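PDB 3LIA: hypothetical sensory transduction histidine kinase from Methanosarcina mazei, which probably autophosphorylates on a histidine with ATP as a membrane sensor kinase, the present chain being its Cache sensory domain. Local coordinates for residues 77-82 with 101-106; 249-254 with 264-269. All coordinates share one frame; numbering follows the deposited sequence.

Contact 1: residues 77-82 with 101-106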
loop_
_atom_site.group_PDB
_atom_site.type_symbol
_atom_site.label_atom_id
_atom_site.label_comp_id
_atom_site.label_asym_id
_atom_site.label_seq_id
_atom_site.Cartn_x
_atom_site.Cartn_y
_atom_site.Cartn_z
ATOM N N LEU A 77 -9.608 -6.736 -11.879
ATOM C CA LEU A 77 -10.045 -5.689 -12.805
ATOM C C LEU A 77 -11.414 -5.392 -12.336
ATOM O O LEU A 77 -12.094 -6.295 -11.854
ATOM C CB LEU A 77 -10.215 -6.283 -14.232
ATOM C CG LEU A 77 -8.901 -6.812 -14.763
ATOM C CD1 LEU A 77 -9.293 -7.478 -16.099
ATOM C CD2 LEU A 77 -7.918 -5.617 -15.023
ATOM N N GLY A 78 -11.862 -4.138 -12.511
ATOM C CA GLY A 78 -13.263 -3.793 -12.209
ATOM C C GLY A 78 -13.646 -2.784 -13.285
ATOM O O GLY A 78 -12.872 -1.807 -13.567
ATOM N N TYR A 79 -14.770 -3.025 -13.926
ATOM C CA TYR A 79 -15.191 -2.172 -15.063
ATOM C C TYR A 79 -16.484 -1.460 -14.782
ATOM O O TYR A 79 -17.309 -1.991 -14.046
ATOM C CB TYR A 79 -15.424 -3.061 -16.289
ATOM C CG TYR A 79 -14.116 -3.423 -16.972
ATOM C CD1 TYR A 79 -13.324 -4.436 -16.474
ATOM C CD2 TYR A 79 -13.668 -2.710 -18.097
ATOM C CE1 TYR A 79 -12.103 -4.802 -17.134
ATOM C CE2 TYR A 79 -12.479 -3.048 -18.742
ATOM C CZ TYR A 79 -11.699 -4.036 -18.251
ATOM O OH TYR A 79 -10.535 -4.307 -18.912
ATOM N N GLU A 80 -16.659 -0.304 -15.428
ATOM C CA GLU A 80 -17.970 0.388 -15.545
ATOM C C GLU A 80 -19.057 -0.485 -16.206
ATOM O O GLU A 80 -18.740 -1.409 -16.960
ATOM C CB GLU A 80 -17.773 1.698 -16.366
ATOM C CG GLU A 80 -16.840 2.734 -15.635
ATOM C CD GLU A 80 -17.489 3.330 -14.382
ATOM O OE1 GLU A 80 -18.343 4.196 -14.520
ATOM O OE2 GLU A 80 -17.199 2.936 -13.247
ATOM N N PRO A 81 -20.360 -0.172 -15.955
ATOM C CA PRO A 81 -21.413 -0.934 -16.557
ATOM C C PRO A 81 -21.117 -1.034 -18.037
ATOM O O PRO A 81 -20.847 0.011 -18.698
ATOM C CB PRO A 81 -22.680 -0.033 -16.349
ATOM C CG PRO A 81 -22.448 0.557 -14.950
ATOM C CD PRO A 81 -20.883 0.904 -15.071
ATOM N N ASP A 82 -21.173 -2.263 -18.533
ATOM C CA ASP A 82 -20.998 -2.621 -19.941
ATOM C C ASP A 82 -19.682 -2.195 -20.579
ATOM O O ASP A 82 -19.523 -2.401 -21.774
ATOM C CB ASP A 82 -22.195 -2.153 -20.806
ATOM C CG ASP A 82 -23.393 -3.085 -20.684
ATOM O OD1 ASP A 82 -23.210 -4.284 -20.412
ATOM O OD2 ASP A 82 -24.525 -2.631 -20.912
ATOM N N GLY A 101 -23.570 -8.378 -13.030
ATOM C CA GLY A 101 -22.908 -8.812 -14.259
ATOM C C GLY A 101 -21.729 -7.893 -14.700
ATOM O O GLY A 101 -21.093 -8.138 -15.674
ATOM N N ARG A 102 -21.406 -6.856 -13.973
ATOM C CA ARG A 102 -20.239 -6.105 -14.371
ATOM C C ARG A 102 -18.985 -7.037 -14.266
ATOM O O ARG A 102 -18.980 -7.999 -13.482
ATOM C CB ARG A 102 -20.003 -4.994 -13.391
ATOM C CG ARG A 102 -20.954 -3.786 -13.516
ATOM C CD ARG A 102 -19.960 -2.657 -13.323
ATOM N NE ARG A 102 -20.552 -1.840 -12.385
ATOM C CZ ARG A 102 -20.032 -0.811 -11.783
ATOM N NH1 ARG A 102 -18.765 -0.406 -11.933
ATOM N NH2 ARG A 102 -20.885 -0.208 -10.975
ATOM N N PHE A 103 -17.946 -6.684 -15.015
ATOM C CA PHE A 103 -16.733 -7.490 -15.007
ATOM C C PHE A 103 -15.891 -6.962 -13.881
ATOM O O PHE A 103 -15.281 -5.936 -14.012
ATOM C CB PHE A 103 -16.021 -7.429 -16.336
ATOM C CG PHE A 103 -14.923 -8.452 -16.488
ATOM C CD1 PHE A 103 -15.117 -9.795 -16.063
ATOM C CD2 PHE A 103 -13.732 -8.121 -17.144
ATOM C CE1 PHE A 103 -14.133 -10.767 -16.272
ATOM C CE2 PHE A 103 -12.730 -9.097 -17.289
ATOM C CZ PHE A 103 -12.952 -10.413 -16.875
ATOM N N VAL A 104 -15.912 -7.646 -12.735
ATOM C CA VAL A 104 -15.232 -7.125 -11.562
ATOM C C VAL A 104 -14.506 -8.278 -10.831
ATOM O O VAL A 104 -14.690 -8.465 -9.622
ATOM C CB VAL A 104 -16.246 -6.443 -10.557
ATOM C CG1 VAL A 104 -16.789 -5.049 -11.103
ATOM C CG2 VAL A 104 -17.431 -7.438 -10.234
ATOM N N PRO A 105 -13.754 -9.080 -11.556
ATOM C CA PRO A 105 -13.138 -10.289 -10.970
ATOM C C PRO A 105 -11.983 -9.938 -10.028
ATOM O O PRO A 105 -11.053 -9.184 -10.413
ATOM C CB PRO A 105 -12.504 -10.995 -12.146
ATOM C CG PRO A 105 -12.271 -9.874 -13.241
ATOM C CD PRO A 105 -13.517 -8.955 -13.019
ATOM N N TYR A 106 -12.021 -10.487 -8.827
ATOM C CA TYR A 106 -10.983 -10.242 -7.890
ATOM C C TYR A 106 -10.365 -11.591 -7.743
ATOM O O TYR A 106 -10.903 -12.471 -7.060
ATOM C CB TYR A 106 -11.589 -9.777 -6.520
ATOM C CG TYR A 106 -10.586 -9.693 -5.350
ATOM C CD1 TYR A 106 -9.438 -8.858 -5.437
ATOM C CD2 TYR A 106 -10.837 -10.352 -4.124
ATOM C CE1 TYR A 106 -8.547 -8.740 -4.378
ATOM C CE2 TYR A 106 -9.936 -10.247 -3.037
ATOM C CZ TYR A 106 -8.799 -9.460 -3.182
ATOM O OH TYR A 106 -7.913 -9.361 -2.157
HETATM O O HOH W 1 -18.613 -4.290 -16.776
#

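Contact 2: residues 249-254 with 264-269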
loop_
_atom_site.group_PDB
_atom_site.type_symbol
_atom_site.label_atom_id
_atom_site.label_comp_id
_atom_site.label_asym_id
_atom_site.label_seq_id
_atom_site.Cartn_x
_atom_site.Cartn_y
_atom_site.Cartn_z
ATOM N N VAL A 249 14.980 10.547 22.734
ATOM C CA VAL A 249 15.302 9.825 21.510
ATOM C C VAL A 249 15.252 10.820 20.335
ATOM O O VAL A 249 14.554 11.863 20.386
ATOM C CB VAL A 249 14.321 8.642 21.273
ATOM C CG1 VAL A 249 14.495 7.583 22.372
ATOM C CG2 VAL A 249 12.843 9.147 21.253
ATOM N N ILE A 250 16.008 10.513 19.289
ATOM C CA ILE A 250 15.854 11.246 18.057
ATOM C C ILE A 250 15.079 10.329 17.060
ATOM O O ILE A 250 15.436 9.157 16.857
ATOM C CB ILE A 250 17.194 11.649 17.440
ATOM C CG1 ILE A 250 18.140 12.278 18.507
ATOM C CG2 ILE A 250 16.957 12.617 16.251
ATOM C CD1 ILE A 250 17.516 13.559 19.134
ATOM N N MET A 251 14.018 10.870 16.478
ATOM C CA MET A 251 13.195 10.093 15.543
ATOM C C MET A 251 13.462 10.683 14.137
ATOM O O MET A 251 13.099 11.846 13.845
ATOM C CB MET A 251 11.707 10.135 15.970
ATOM C CG MET A 251 10.782 9.599 14.916
ATOM S SD MET A 251 9.028 9.994 15.203
ATOM C CE MET A 251 8.889 9.429 16.908
ATOM N N PHE A 252 14.195 9.909 13.344
ATOM C CA PHE A 252 14.506 10.228 11.948
ATOM C C PHE A 252 13.466 9.559 11.025
ATOM O O PHE A 252 13.205 8.339 11.146
ATOM C CB PHE A 252 15.846 9.623 11.598
ATOM C CG PHE A 252 17.016 10.142 12.461
ATOM C CD1 PHE A 252 17.716 11.255 12.089
ATOM C CD2 PHE A 252 17.385 9.488 13.622
ATOM C CE1 PHE A 252 18.787 11.716 12.876
ATOM C CE2 PHE A 252 18.447 9.914 14.365
ATOM C CZ PHE A 252 19.132 11.023 14.010
ATOM N N TYR A 253 12.930 10.322 10.079
ATOM C CA TYR A 253 11.926 9.778 9.125
ATOM C C TYR A 253 12.261 10.281 7.709
ATOM O O TYR A 253 12.624 11.481 7.536
ATOM C CB TYR A 253 10.535 10.168 9.537
ATOM C CG TYR A 253 10.398 11.633 9.855
ATOM C CD1 TYR A 253 10.001 12.553 8.858
ATOM C CD2 TYR A 253 10.673 12.125 11.135
ATOM C CE1 TYR A 253 9.849 13.889 9.118
ATOM C CE2 TYR A 253 10.526 13.477 11.404
ATOM C CZ TYR A 253 10.115 14.346 10.395
ATOM O OH TYR A 253 9.989 15.679 10.652
ATOM N N GLU A 254 12.204 9.356 6.732
ATOM C CA GLU A 254 12.594 9.674 5.343
ATOM C C GLU A 254 11.523 9.111 4.424
ATOM O O GLU A 254 11.016 8.015 4.680
ATOM C CB GLU A 254 13.967 9.022 5.033
ATOM C CG GLU A 254 15.209 9.833 5.545
ATOM C CD GLU A 254 15.198 11.304 5.110
ATOM O OE1 GLU A 254 14.690 11.616 4.021
ATOM O OE2 GLU A 254 15.697 12.178 5.872
ATOM N N VAL A 264 11.131 5.104 9.459
ATOM C CA VAL A 264 11.469 5.869 10.662
ATOM C C VAL A 264 12.552 5.133 11.476
ATOM O O VAL A 264 12.497 3.908 11.674
ATOM C CB VAL A 264 10.220 6.030 11.524
ATOM C CG1 VAL A 264 10.559 6.820 12.858
ATOM C CG2 VAL A 264 9.109 6.695 10.746
ATOM N N LEU A 265 13.563 5.855 11.931
ATOM C CA LEU A 265 14.523 5.239 12.835
ATOM C C LEU A 265 14.379 6.000 14.128
ATOM O O LEU A 265 14.368 7.225 14.117
ATOM C CB LEU A 265 15.976 5.442 12.380
ATOM C CG LEU A 265 16.667 4.562 11.353
ATOM C CD1 LEU A 265 18.014 5.228 10.975
ATOM C CD2 LEU A 265 16.810 3.120 11.802
ATOM N N VAL A 266 14.364 5.273 15.233
ATOM C CA VAL A 266 14.334 5.927 16.539
ATOM C C VAL A 266 15.667 5.623 17.258
ATOM O O VAL A 266 16.026 4.465 17.458
ATOM C CB VAL A 266 13.140 5.459 17.362
ATOM C CG1 VAL A 266 13.281 6.007 18.813
ATOM C CG2 VAL A 266 11.831 5.962 16.732
ATOM N N VAL A 267 16.422 6.669 17.605
ATOM C CA VAL A 267 17.705 6.430 18.272
ATOM C C VAL A 267 17.852 7.180 19.618
ATOM O O VAL A 267 17.633 8.349 19.694
ATOM C CB VAL A 267 18.883 6.864 17.383
ATOM C CG1 VAL A 267 20.234 6.309 17.994
ATOM C CG2 VAL A 267 18.697 6.387 15.925
ATOM N N PRO A 268 18.222 6.471 20.681
ATOM C CA PRO A 268 18.482 7.108 21.969
ATOM C C PRO A 268 19.605 8.095 21.815
ATOM O O PRO A 268 20.696 7.719 21.403
ATOM C CB PRO A 268 18.906 5.931 22.859
ATOM C CG PRO A 268 18.297 4.682 22.186
ATOM C CD PRO A 268 18.423 5.000 20.716
ATOM N N LYS A 269 19.302 9.346 22.083
ATOM C CA LYS A 269 20.218 10.464 21.871
ATOM C C LYS A 269 21.616 10.248 22.468
ATOM O O LYS A 269 22.613 10.692 21.896
ATOM C CB LYS A 269 19.628 11.738 22.477
ATOM C CG LYS A 269 20.437 13.022 22.210
ATOM C CD LYS A 269 19.671 14.231 22.717
ATOM C CE LYS A 269 20.540 15.484 22.891
ATOM N NZ LYS A 269 20.372 16.530 21.850
#

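Contact 1: residues 77-82 with 101-106
L77 N donates to P105 O (3.2 Å) and Y79 N to F103 O (3.0 Å), the latter bond bent to 133° at the hydrogen; these two backbone bonds tie 77-82 to the antiparallel 101-106. Between them L77 O faces P105 N, which as a proline nitrogen has no hydrogen to give, and receives instead the CA-H of V104 at 3.3 Å. F103 O, already held by Y79 N, also takes a CA-H contact from G78 and lies at the edge of the Y79 ring. Past the strand end a water accepts from F103 N and lies within hydrogen-bonding distance of E80 O.

R102 supplies the side-chain bonds. NH1 reaches Y79 O at 3.0 Å, nearly straight, with the oxygen in the guanidinium plane, although the model crowds that oxygen and its position is less sure. P81 CD sits over one guanidinium face, 3.8 Å from CZ. E80 OE2 makes only a long salt bridge to NH1; this carboxylate is held mainly by Y128 and K132, while R102 NH2 pairs with D123. A leucine in place of R102 would probably leave Y79 O without its side-chain donor and D123 without its cationic mate.

On the apolar side F103 CD2 lies 3.7 Å from Y79 CE1, the two rings slid apart so that they barely overlap. With CG anti to the backbone N (chi1 -168°), the F103 ring runs alongside Y79 and brings CE2 to L77 CD1. Helices 13-49 and 55-68 pack against this side: L77 touches both, Y79 meets M47, and F103 meets A58 and M59. Strand 74-79 is flanked on its other edge by strand 162-172, and strand 105-108 by strand 115-118.

Contact 2: residues 249-254 with 264-269
V264 starts the segment, packed against M251 and Y253: its CG1 presses on M251 CG at 3.5 Å, tighter than usual for two carbons, and its CG2 meets Y253 CB at 3.9 Å. Y253 takes its ring away from V264, to where its OH bonds D229. L265 pairs with F252 through two backbone bonds, F252 N to L265 O and L265 N to F252 O (2.6 Å). Its side chain shares with F252 the face of the sheet opposite V264.

V266 returns to the face of V249 and M251. CG1, anti to the backbone N (chi1 171°), is directed at V249 CB, 3.8 Å away, while CG2 approaches M251 CG, so the valine's two branches touch different neighbours. V267 forms the next hydrogen-bonded pair with I250; I250 N to V267 O is 2.7 Å and nearly straight at 168°. V267 CG2 lies 3.9 Å from F252 CE2, near the plane of the ring and at its edge, and I250 CG2 stands over the rim of one face of that ring.

P268, opposite V249 in a non-hydrogen-bonded pair, offers its CA to V249 CG1. K269 ends the segment with its aliphatic chain beside I250, CD 4.2 Å from I250 CD1, and its NZ in a salt bridge to E239 on strand 236-242.

The alternation of hydrogen-bonded and non-hydrogen-bonded pairs is that of antiparallel strands, and the short turn between 247-256 and 261-268 makes them a beta hairpin, the middle of a four-stranded antiparallel sheet in the Cache domain.

Overall arrangement
Both segments of contact 1 precede those of contact 2 in the sequence, and the two contacts flank the middle of the chain, their centres 45 Å apart and nearest atoms about 27 Å apart. They belong to separate antiparallel sheets: contact 1 lies at the ends of strands 74-79 and 105-108 and runs into the loops beyond them, while contact 2 belongs to the smaller sheet bounded by strands 190-194 and 236-242. The long helix 13-49 spans both, touching L77 and Y79 at one end and I250 and F252 at the other. Two sheet modules along one helix are consistent with a double-Cache sensor, contact 1 lying in the first module and contact 2 in the second.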